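6-aminohexanoate-dimer hydrolase (Bacillus anthracis, PDB 4GB7) probably hydrolyses amide bonds in 6-aminohexanoate dimers or related small substrates, as a putative serine hydrolase of the beta-lactamase family. Local coordinates at residues D87-Q92 against I411-H416; E103-N108 against S404-M409; F113-N118 against A385-V390. All blocks are in the same frame, centred on the assembly; numbering follows the deposited sequence. Where two conformers were deposited one is given.

Contact 1 (D87-Q92 against I411-H416); sequences DDFAVQ and IDIAHH
Phe-89, at the entry to the short strand 90-92, faces helix 402-417 with its CA 8.2 Å from that of Ile-413, too wide for backbone contact, and side chains bridge the distance. The phenyl ring does most of the work. With CG anti to the backbone N (chi1 -176°), the ring is carried from the loop just before the strand toward the helix, where three residues on one side of the helix receive it. Its edge is directed at the face of the His-416 imidazole in a T-shaped pair, the centroids 5.2 Å apart and the planes inclined at 63°; Phe-89 CE1 comes to 3.7 Å from His-416 CG. At the far end of the ring, CZ lies 4.0 Å from Asp-412 CB, which sits in the ring plane, while CE2 rests 3.9 Å from Ile-413 CG1.

Beyond the ring the contact turns polar. Asp-412 OD2 takes a hydrogen bond of 2.8 Å from water 1, which also donates to Ala-90 O, and one of 2.6 Å from water 2, which accepts from Gln-92 N. Gln-92 NE2 adds a weak, long bond of 3.4 Å to the same oxygen, with amide and carboxylate planes 15° apart. Strand 90-92 itself pairs with strand 97-100, as in the backbone bond between Val-91 and Thr-99. One carboxylate oxygen is thus met by two waters and a weak amide N-H, which would tend to favour its ionised form, in a partly hydrated surface link beside the packing of Phe-89.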
# COMPACT_ATOMS: atom_id res chain seq x y z
N ASP A 87 -20.81 10.37 11.41
CA ASP A 87 -21.50 10.36 10.13
C ASP A 87 -21.75 11.79 9.63
O ASP A 87 -21.70 12.03 8.42
CB ASP A 87 -22.87 9.70 10.24
CG ASP A 87 -22.82 8.21 10.35
OD1 ASP A 87 -21.76 7.61 10.05
OD2 ASP A 87 -23.87 7.65 10.77
N ASP A 88 -22.05 12.71 10.54
CA ASP A 88 -22.46 14.07 10.15
C ASP A 88 -21.35 15.07 10.43
O ASP A 88 -21.57 16.27 10.39
CB ASP A 88 -23.76 14.48 10.86
CG ASP A 88 -24.96 13.64 10.43
OD1 ASP A 88 -25.17 13.51 9.22
OD2 ASP A 88 -25.69 13.10 11.32
N PHE A 89 -20.12 14.55 10.63
CA PHE A 89 -18.97 15.40 10.71
C PHE A 89 -18.84 16.23 9.41
O PHE A 89 -18.94 15.70 8.28
CB PHE A 89 -17.72 14.59 10.95
CG PHE A 89 -16.50 15.44 11.14
CD1 PHE A 89 -16.26 16.06 12.35
CD2 PHE A 89 -15.61 15.67 10.09
CE1 PHE A 89 -15.12 16.81 12.54
CE2 PHE A 89 -14.49 16.45 10.28
CZ PHE A 89 -14.26 17.02 11.51
N ALA A 90 -18.70 17.54 9.58
CA ALA A 90 -18.65 18.46 8.42
C ALA A 90 -17.25 18.46 7.84
O ALA A 90 -16.30 18.89 8.50
CB ALA A 90 -19.11 19.84 8.73
N VAL A 91 -17.14 17.91 6.63
CA VAL A 91 -15.92 17.89 5.87
C VAL A 91 -15.87 19.10 4.95
O VAL A 91 -16.83 19.38 4.21
CB VAL A 91 -15.79 16.61 5.00
CG1 VAL A 91 -14.49 16.61 4.19
CG2 VAL A 91 -15.90 15.36 5.91
N GLN A 92 -14.76 19.81 4.97
CA GLN A 92 -14.65 20.95 4.06
C GLN A 92 -14.22 20.47 2.67
O GLN A 92 -13.06 20.09 2.47
CB GLN A 92 -13.73 22.02 4.61
CG GLN A 92 -14.24 22.62 5.93
CD GLN A 92 -13.29 23.64 6.53
OE1 GLN A 92 -13.29 24.79 6.11
NE2 GLN A 92 -12.45 23.21 7.52
N ILE A 411 -6.89 15.71 8.89
CA ILE A 411 -6.46 16.72 9.85
C ILE A 411 -7.63 17.24 10.69
O ILE A 411 -7.55 17.30 11.93
CB ILE A 411 -5.70 17.88 9.16
CG1 ILE A 411 -4.45 17.38 8.41
CG2 ILE A 411 -5.33 18.92 10.23
CD1 ILE A 411 -3.75 18.41 7.54
N ASP A 412 -8.74 17.59 10.04
CA ASP A 412 -9.89 18.02 10.77
C ASP A 412 -10.47 16.99 11.71
O ASP A 412 -10.87 17.33 12.84
CB ASP A 412 -10.97 18.51 9.82
CG ASP A 412 -10.60 19.83 9.13
OD1 ASP A 412 -9.72 20.60 9.62
OD2 ASP A 412 -11.25 20.11 8.10
N ILE A 413 -10.51 15.73 11.28
CA ILE A 413 -10.93 14.66 12.18
C ILE A 413 -10.01 14.57 13.41
O ILE A 413 -10.48 14.49 14.53
CB ILE A 413 -11.06 13.28 11.47
CG1 ILE A 413 -12.17 13.31 10.44
CG2 ILE A 413 -11.24 12.16 12.54
CD1 ILE A 413 -12.15 12.14 9.48
N ALA A 414 -8.70 14.54 13.19
CA ALA A 414 -7.75 14.52 14.29
C ALA A 414 -8.01 15.67 15.29
O ALA A 414 -8.01 15.48 16.51
CB ALA A 414 -6.31 14.60 13.75
N HIS A 415 -8.17 16.88 14.79
CA HIS A 415 -8.31 18.03 15.69
C HIS A 415 -9.63 17.94 16.47
O HIS A 415 -9.72 18.35 17.61
CB HIS A 415 -8.26 19.33 14.91
CG HIS A 415 -6.90 19.63 14.35
ND1 HIS A 415 -6.65 20.67 13.54
CD2 HIS A 415 -5.69 18.93 14.47
CE1 HIS A 415 -5.33 20.67 13.22
NE2 HIS A 415 -4.77 19.59 13.78
N HIS A 416 -10.67 17.43 15.82
CA HIS A 416 -11.94 17.15 16.49
C HIS A 416 -11.82 16.15 17.62
O HIS A 416 -12.31 16.39 18.73
CB HIS A 416 -12.97 16.72 15.48
CG HIS A 416 -14.27 16.29 16.08
ND1 HIS A 416 -15.21 17.17 16.48
CD2 HIS A 416 -14.78 15.04 16.31
CE1 HIS A 416 -16.27 16.50 16.95
NE2 HIS A 416 -16.01 15.19 16.85
O HOH W 1 -13.96 20.21 8.87
O HOH W 2 -12.38 18.73 6.24

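Contact 2 (E103-N108 against S404-M409); sequences ELLDDN and SVYSNM
Tyr-406 OH and water 3 make the shortest polar link here, 2.7 Å long, and the water lies in the plane of the phenol ring at its edge. The same water donates to Asn-108 O, 2.8 Å away, and so joins helix 402-417 to the end of helix 101-107. The phenol oxygen also lies 3.3 Å from Asn-108 CB, and the two side chains run past each other in opposite directions, with amide and ring planes 75° apart.

Asn-108 is the first residue to leave helical geometry, and its side chain turns back on the helix: ND2 donates to Leu-104 O over 2.9 Å in a nearly straight bond. With CG beside the backbone N (chi1 -67°), the amide can fold over the last turn, and this bond fixes its rotation.

Below this polar end the interface is apolar. The helix segments run roughly antiparallel, with 149° between their directions, but their axes stay 12.4 Å apart, so only the ends of the side chains meet. Leu-104 CD2 touches Val-405 CG1 and the selenium of the selenomethionine Met-409, each at 4.0 Å, and no apolar pair is closer. Leu-105 CD2 reaches Met-409 CE and Tyr-406 CE1, both at 4.2 Å. Val-91 of strand 90-92 packs against Val-405 and Met-409. Helices 101-107 and 402-417 are thus joined by an apolar layer of modest contacts, and the buried phenol, with no direct hydrogen bond between the segments, is linked to Asn-108 O through one water.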
# COMPACT_ATOMS: atom_id res chain seq x y z
N GLU A 103 -21.80 10.57 3.81
CA GLU A 103 -22.23 10.73 2.45
C GLU A 103 -21.11 11.03 1.48
O GLU A 103 -21.13 10.53 0.35
CB GLU A 103 -23.25 11.85 2.38
CG GLU A 103 -24.63 11.40 2.82
CD GLU A 103 -25.30 10.53 1.77
OE1 GLU A 103 -25.84 11.14 0.80
OE2 GLU A 103 -25.25 9.27 1.86
N LEU A 104 -20.11 11.77 1.93
CA LEU A 104 -18.94 12.12 1.08
C LEU A 104 -18.15 10.82 0.77
O LEU A 104 -17.81 10.52 -0.37
CB LEU A 104 -18.03 13.15 1.75
CG LEU A 104 -16.68 13.48 1.07
CD1 LEU A 104 -16.90 14.29 -0.20
CD2 LEU A 104 -15.82 14.23 2.07
N LEU A 105 -17.89 10.03 1.81
CA LEU A 105 -17.24 8.75 1.61
C LEU A 105 -17.96 7.87 0.58
O LEU A 105 -17.34 7.34 -0.32
CB LEU A 105 -17.04 8.02 2.94
CG LEU A 105 -16.21 8.62 4.06
CD1 LEU A 105 -16.39 7.87 5.38
CD2 LEU A 105 -14.73 8.66 3.68
N ASP A 106 -19.27 7.75 0.72
CA ASP A 106 -20.06 6.89 -0.16
C ASP A 106 -20.03 7.45 -1.60
O ASP A 106 -19.95 6.67 -2.55
CB ASP A 106 -21.53 6.80 0.39
CG ASP A 106 -22.32 5.63 -0.18
OD1 ASP A 106 -21.77 4.68 -0.72
OD2 ASP A 106 -23.59 5.65 -0.11
N ASP A 107 -20.12 8.79 -1.73
CA ASP A 107 -20.19 9.45 -3.02
C ASP A 107 -18.89 9.19 -3.80
O ASP A 107 -18.87 9.23 -5.03
CB ASP A 107 -20.39 10.96 -2.86
CG ASP A 107 -20.78 11.64 -4.18
OD1 ASP A 107 -21.64 11.09 -4.91
OD2 ASP A 107 -20.25 12.73 -4.48
N ASN A 108 -17.83 8.89 -3.07
CA ASN A 108 -16.55 8.62 -3.69
C ASN A 108 -16.15 7.16 -3.63
O ASN A 108 -14.96 6.80 -3.76
CB ASN A 108 -15.47 9.54 -3.14
CG ASN A 108 -15.71 10.98 -3.54
OD1 ASN A 108 -15.27 11.44 -4.61
ND2 ASN A 108 -16.42 11.70 -2.67
N SER A 404 -6.97 15.63 -2.06
CA SER A 404 -6.76 16.76 -1.17
C SER A 404 -7.91 16.97 -0.14
O SER A 404 -7.69 17.41 0.98
CB SER A 404 -6.57 18.04 -1.98
OG SER A 404 -6.37 19.17 -1.13
N VAL A 405 -9.14 16.75 -0.57
CA VAL A 405 -10.26 16.77 0.36
C VAL A 405 -10.05 15.78 1.51
O VAL A 405 -10.15 16.14 2.69
CB VAL A 405 -11.61 16.51 -0.33
CG1 VAL A 405 -12.74 16.35 0.69
CG2 VAL A 405 -11.92 17.66 -1.32
N TYR A 406 -9.69 14.55 1.18
CA TYR A 406 -9.40 13.56 2.18
C TYR A 406 -8.22 13.93 3.07
O TYR A 406 -8.29 13.79 4.29
CB TYR A 406 -9.16 12.21 1.50
CG TYR A 406 -10.36 11.45 0.94
CD1 TYR A 406 -11.68 11.79 1.26
CD2 TYR A 406 -10.15 10.37 0.09
CE1 TYR A 406 -12.71 11.03 0.80
CE2 TYR A 406 -11.17 9.61 -0.38
CZ TYR A 406 -12.46 9.96 -0.04
OH TYR A 406 -13.49 9.19 -0.49
N SER A 407 -7.13 14.41 2.46
CA SER A 407 -5.95 14.73 3.25
C SER A 407 -6.24 15.78 4.30
O SER A 407 -5.80 15.68 5.44
CB SER A 407 -4.81 15.20 2.33
OG SER A 407 -4.42 14.14 1.49
N ASN A 408 -7.02 16.80 3.91
CA ASN A 408 -7.41 17.85 4.82
C ASN A 408 -8.45 17.34 5.83
O ASN A 408 -8.40 17.73 7.00
CB ASN A 408 -7.97 19.03 4.03
CG ASN A 408 -6.85 19.93 3.52
OD1 ASN A 408 -6.23 20.66 4.32
ND2 ASN A 408 -6.54 19.85 2.19
N MSE A 409 -9.37 16.50 5.40
CA MSE A 409 -10.39 15.90 6.29
C MSE A 409 -9.73 15.10 7.42
O MSE A 409 -10.17 15.12 8.58
CB MSE A 409 -11.27 14.98 5.46
CG MSE A 409 -12.34 14.20 6.17
SE MSE A 409 -13.10 13.09 4.77
CE MSE A 409 -11.97 11.56 5.00
O HOH W 3 -12.80 7.09 -2.07

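Contact 3 (F113-N118 against A385-V390); sequences FVVVHN and AKMVIV
His-117 carries the Asn-118 amide over one ring face, ND2 standing 3.3 Å above the plane toward the rim, and has Ala-385 O in plane at its edge, 3.0 Å from CD2; its NE2 bonds to Glu-418. The ring belongs to strand 110-117, which runs antiparallel to strand 387-393 in the middle of the five-stranded sheet of the beta-lactamase-type fold. Its CG lies opposite the backbone N (chi1 -176°), which brings the ring edge to Ala-385 O. At the other end Phe-113 CE1 lies 3.7 Å from Ile-389 CG2, and the phenyl forms an edge-to-face pair with His-391.

Val-114 with Val-390 and Val-116 with Val-388 are hydrogen-bonded pairs, each closed by two bonds of 2.9 Å. Val-114, Val-116 and Val-390 meet helix 307-318, while Val-388 lies on Leu-379; Val-115 and Ile-389 face helix 402-417, so the sheet is packed on both sides by helices. Val-115 CG1 also lies 4.1 Å from the selenium of the selenomethionine Met-387. A G1 bulge at Lys-386 and Met-387, opposite Asp-382, marks the start of the second strand, where Asn-118 N bonds to Lys-386 O. Met-387 CA makes a CA-H...O contact of 3.2 Å with Val-116 O.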
# COMPACT_ATOMS: atom_id res chain seq x y z
N PHE A 113 -13.97 2.54 6.06
CA PHE A 113 -13.35 3.70 6.67
C PHE A 113 -13.24 3.40 8.16
O PHE A 113 -14.23 3.14 8.80
CB PHE A 113 -14.13 4.96 6.36
CG PHE A 113 -13.46 6.21 6.78
CD1 PHE A 113 -12.42 6.74 6.02
CD2 PHE A 113 -13.82 6.88 7.95
CE1 PHE A 113 -11.81 7.92 6.40
CE2 PHE A 113 -13.24 8.07 8.29
CZ PHE A 113 -12.20 8.58 7.54
N VAL A 114 -12.01 3.36 8.67
CA VAL A 114 -11.74 3.06 10.07
C VAL A 114 -10.86 4.16 10.68
O VAL A 114 -9.77 4.49 10.12
CB VAL A 114 -11.04 1.71 10.20
CG1 VAL A 114 -10.61 1.44 11.64
CG2 VAL A 114 -11.91 0.56 9.64
N VAL A 115 -11.28 4.65 11.84
CA VAL A 115 -10.55 5.66 12.61
C VAL A 115 -10.24 5.11 14.01
O VAL A 115 -11.11 4.71 14.77
CB VAL A 115 -11.31 6.98 12.75
CG1 VAL A 115 -10.46 8.01 13.52
CG2 VAL A 115 -11.81 7.49 11.41
N VAL A 116 -8.96 5.09 14.33
CA VAL A 116 -8.43 4.65 15.61
C VAL A 116 -7.74 5.87 16.26
O VAL A 116 -7.06 6.64 15.56
CB VAL A 116 -7.43 3.53 15.46
CG1 VAL A 116 -6.92 3.03 16.83
CG2 VAL A 116 -8.06 2.35 14.73
N HIS A 117 -7.95 6.06 17.55
CA HIS A 117 -7.46 7.25 18.29
C HIS A 117 -7.02 6.81 19.66
O HIS A 117 -7.77 6.16 20.40
CB HIS A 117 -8.54 8.29 18.42
CG HIS A 117 -8.09 9.56 19.07
ND1 HIS A 117 -8.80 10.18 20.04
CD2 HIS A 117 -6.93 10.33 18.86
CE1 HIS A 117 -8.13 11.30 20.43
NE2 HIS A 117 -6.98 11.39 19.72
N ASN A 118 -5.76 7.07 19.98
CA ASN A 118 -5.16 6.59 21.22
C ASN A 118 -5.37 5.08 21.42
O ASN A 118 -5.58 4.58 22.54
CB ASN A 118 -5.67 7.37 22.47
CG ASN A 118 -5.32 8.85 22.43
OD1 ASN A 118 -4.17 9.20 22.18
ND2 ASN A 118 -6.30 9.71 22.69
N ALA A 385 -1.64 13.47 16.89
CA ALA A 385 -2.94 13.15 17.46
C ALA A 385 -3.10 11.70 17.86
O ALA A 385 -4.17 11.30 18.36
CB ALA A 385 -4.07 13.59 16.56
N LYS A 386 -2.06 10.90 17.63
CA LYS A 386 -2.10 9.48 17.94
C LYS A 386 -3.31 8.82 17.25
O LYS A 386 -4.12 8.17 17.89
CB LYS A 386 -2.11 9.31 19.48
CG LYS A 386 -0.83 9.85 20.13
CD LYS A 386 -1.09 10.54 21.47
CE LYS A 386 -1.79 11.90 21.35
NZ LYS A 386 -3.11 11.96 22.07
N MSE A 387 -3.43 9.04 15.94
CA MSE A 387 -4.56 8.58 15.15
C MSE A 387 -4.10 7.77 13.96
O MSE A 387 -3.06 8.06 13.35
CB MSE A 387 -5.40 9.77 14.70
CG MSE A 387 -6.63 9.39 13.99
SE MSE A 387 -7.59 10.92 13.21
CE MSE A 387 -6.12 11.25 11.92
N VAL A 388 -4.82 6.69 13.71
CA VAL A 388 -4.66 5.87 12.50
C VAL A 388 -5.97 5.94 11.71
O VAL A 388 -7.05 5.75 12.27
CB VAL A 388 -4.36 4.42 12.85
CG1 VAL A 388 -4.30 3.51 11.60
CG2 VAL A 388 -3.09 4.32 13.67
N ILE A 389 -5.85 6.15 10.39
CA ILE A 389 -6.99 6.03 9.49
C ILE A 389 -6.66 5.00 8.41
O ILE A 389 -5.59 5.04 7.81
CB ILE A 389 -7.41 7.36 8.90
CG1 ILE A 389 -7.93 8.30 10.03
CG2 ILE A 389 -8.40 7.21 7.75
CD1 ILE A 389 -8.44 9.63 9.51
N VAL A 390 -7.58 4.09 8.23
CA VAL A 390 -7.60 3.13 7.12
C VAL A 390 -8.74 3.48 6.22
O VAL A 390 -9.87 3.58 6.67
CB VAL A 390 -7.71 1.67 7.58
CG1 VAL A 390 -7.75 0.72 6.38
CG2 VAL A 390 -6.50 1.29 8.46

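In the fold
Helix 402-417 ties the three contacts together: it supplies one segment to contacts 1 and 2 and packs on the sheet of contact 3, whose strand 387-393 it follows. Contact 1 lies about 10 Å from contact 2 and 12 Å from contact 3, centre to centre. Val-91 CG1 meets Leu-104 CD2 at 3.5 Å, Leu-105 CD1 touches Phe-113 CG at 3.6 Å, and Ala-414 CB lies 3.7 Å from Ala-385 CB. All three join an early part of the modelled chain (87-118) to a late part (385-416). Ser-140 and Lys-143, an SxxK-like pattern consistent with the family's catalytic one, lie in the intervening chain. Lys-386 is about 4 Å from a nitrate, probably from the crystallisation liquor.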